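Side-chain contact in glucose-inhibited division protein A-related protein, probable oxidoreductase (Thermus thermophilus, PDB 2CUL), which binds flavin-adenine dinucleotide in a Rossmann fold and, as a small relative of glucose-inhibited division protein A, is probably an oxidoreductase: residues A[53-58]-A[75-80]. Residues are numbered along the deposited sequence; the frame is centred on the assembly and turned at random.
Sequences GSLLER and KYLLEG
Leu55 reaches across to Leu77 and Leu78 and divides its two methyls between them, a compact example of how one forked side chain can join two short helical segments through apolar contact. Its CG stands anti to the backbone N (chi1 170°), which carries the fork out towards the partner helix. Leu55 CD1 lies 3.8 Å from Leu77 CB, the two side chains running alongside one another and pointing opposite ways. The other branch meets Leu78 at about a right angle, with Leu55 CD2 3.8 Å from Leu78 CD2. Leu77 in return lays CD1 against the helix bearing Leu55, 3.8 Å from the backbone C of Arg58.

Beyond CB, Arg58 turns away from this apolar patch. Gly53 O lies in its guanidinium plane, gripped at the edge by NE (2.8 Å), well above the carbonyl plane, and by NH2 (3.1 Å), nearer that plane on the same face. The start of the helix is fixed as well: Ser54 is the N-cap, its OG accepting from Glu57 N, while Glu57 OE1 accepts from Gly53 N.

The contact thus joins the short helix 55-59 to the last turns of helix 67-79, with the Leu78 side chain, which also touches Val39, about 9 Å from the bound FAD. Helix 13-24, which follows inner strand 6-9 of the mixed sheet, packs against helix 55-59: Ala16 touches Leu55, Phe20 touches Arg58, and the Glu17 carboxylate accepts from the backbone amides of Leu55 and Leu56.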
loop_
_atom_site.group_PDB
_atom_site.type_symbol
_atom_site.label_atom_id
_atom_site.label_comp_id
_atom_site.label_asym_id
_atom_site.label_seq_id
_atom_site.Cartn_x
_atom_site.Cartn_y
_atom_site.Cartn_z
ATOM N N GLY A 53 -6.854 -1.774 18.588
ATOM C CA GLY A 53 -5.712 -2.667 18.471
ATOM C C GLY A 53 -4.924 -2.610 17.176
ATOM O O GLY A 53 -4.008 -3.405 16.972
ATOM N N SER A 54 -5.263 -1.666 16.307
ATOM C CA SER A 54 -4.584 -1.531 15.022
ATOM C C SER A 54 -3.187 -0.939 15.125
ATOM O O SER A 54 -2.826 -0.328 16.130
ATOM C CB SER A 54 -5.411 -0.649 14.085
ATOM O OG SER A 54 -5.555 0.660 14.621
ATOM N N LEU A 55 -2.403 -1.126 14.068
ATOM C CA LEU A 55 -1.060 -0.569 14.005
ATOM C C LEU A 55 -1.230 0.946 14.053
ATOM O O LEU A 55 -0.436 1.655 14.665
ATOM C CB LEU A 55 -0.381 -0.966 12.691
ATOM C CG LEU A 55 0.941 -0.264 12.375
ATOM C CD1 LEU A 55 2.005 -0.676 13.384
ATOM C CD2 LEU A 55 1.381 -0.625 10.962
ATOM N N LEU A 56 -2.281 1.431 13.398
ATOM C CA LEU A 56 -2.577 2.857 13.364
ATOM C C LEU A 56 -2.749 3.403 14.785
ATOM O O LEU A 56 -2.172 4.432 15.134
ATOM C CB LEU A 56 -3.849 3.105 12.539
ATOM C CG LEU A 56 -4.453 4.512 12.565
ATOM C CD1 LEU A 56 -3.429 5.538 12.103
ATOM C CD2 LEU A 56 -5.695 4.540 11.673
ATOM N N GLU A 57 -3.530 2.703 15.605
ATOM C CA GLU A 57 -3.758 3.130 16.984
ATOM C C GLU A 57 -2.467 3.087 17.798
ATOM O O GLU A 57 -2.165 4.007 18.558
ATOM C CB GLU A 57 -4.813 2.240 17.648
ATOM C CG GLU A 57 -5.069 2.576 19.114
ATOM C CD GLU A 57 -6.228 1.795 19.708
ATOM O OE1 GLU A 57 -6.179 0.550 19.706
ATOM O OE2 GLU A 57 -7.190 2.433 20.180
ATOM N N ARG A 58 -1.705 2.012 17.633
ATOM C CA ARG A 58 -0.453 1.848 18.366
ATOM C C ARG A 58 0.590 2.903 18.011
ATOM O O ARG A 58 1.379 3.313 18.862
ATOM C CB ARG A 58 0.114 0.448 18.111
ATOM C CG ARG A 58 -0.823 -0.670 18.549
ATOM C CD ARG A 58 -0.450 -2.002 17.915
ATOM N NE ARG A 58 -1.480 -3.013 18.137
ATOM C CZ ARG A 58 -1.507 -3.857 19.164
ATOM N NH1 ARG A 58 -0.549 -3.827 20.081
ATOM N NH2 ARG A 58 -2.499 -4.731 19.274
ATOM N N LYS A 75 7.035 2.722 11.655
ATOM C CA LYS A 75 8.085 1.921 11.032
ATOM C C LYS A 75 8.741 1.010 12.069
ATOM O O LYS A 75 8.936 -0.180 11.828
ATOM C CB LYS A 75 9.134 2.843 10.402
ATOM C CG LYS A 75 10.307 2.131 9.728
ATOM C CD LYS A 75 11.132 3.139 8.938
ATOM C CE LYS A 75 12.413 2.536 8.382
ATOM N NZ LYS A 75 13.408 2.262 9.458
ATOM N N TYR A 76 9.068 1.572 13.230
ATOM C CA TYR A 76 9.712 0.804 14.291
ATOM C C TYR A 76 8.832 -0.341 14.784
ATOM O O TYR A 76 9.324 -1.436 15.081
ATOM C CB TYR A 76 10.077 1.726 15.456
ATOM C CG TYR A 76 10.976 1.071 16.475
ATOM C CD1 TYR A 76 12.283 0.710 16.145
ATOM C CD2 TYR A 76 10.518 0.792 17.759
ATOM C CE1 TYR A 76 13.113 0.087 17.072
ATOM C CE2 TYR A 76 11.341 0.167 18.695
ATOM C CZ TYR A 76 12.635 -0.182 18.346
ATOM O OH TYR A 76 13.453 -0.800 19.266
ATOM N N LEU A 77 7.529 -0.094 14.874
ATOM C CA LEU A 77 6.599 -1.128 15.311
ATOM C C LEU A 77 6.607 -2.300 14.324
ATOM O O LEU A 77 6.610 -3.464 14.728
ATOM C CB LEU A 77 5.186 -0.550 15.443
ATOM C CG LEU A 77 4.931 0.305 16.689
ATOM C CD1 LEU A 77 3.617 1.053 16.560
ATOM C CD2 LEU A 77 4.921 -0.592 17.916
ATOM N N LEU A 78 6.617 -1.990 13.030
ATOM C CA LEU A 78 6.643 -3.029 11.998
ATOM C C LEU A 78 7.930 -3.840 12.066
ATOM O O LEU A 78 7.926 -5.053 11.852
ATOM C CB LEU A 78 6.531 -2.405 10.605
ATOM C CG LEU A 78 5.176 -1.815 10.218
ATOM C CD1 LEU A 78 5.320 -0.955 8.976
ATOM C CD2 LEU A 78 4.189 -2.950 9.979
ATOM N N GLU A 79 9.031 -3.164 12.365
ATOM C CA GLU A 79 10.325 -3.827 12.435
ATOM C C GLU A 79 10.438 -4.785 13.617
ATOM O O GLU A 79 11.367 -5.590 13.683
ATOM C CB GLU A 79 11.435 -2.771 12.470
ATOM C CG GLU A 79 11.411 -1.879 11.235
ATOM C CD GLU A 79 12.347 -0.691 11.320
ATOM O OE1 GLU A 79 12.576 -0.186 12.442
ATOM O OE2 GLU A 79 12.836 -0.247 10.259
ATOM N N GLY A 80 9.479 -4.712 14.536
ATOM C CA GLY A 80 9.501 -5.582 15.699
ATOM C C GLY A 80 8.738 -6.884 15.521
ATOM O O GLY A 80 8.749 -7.740 16.407
#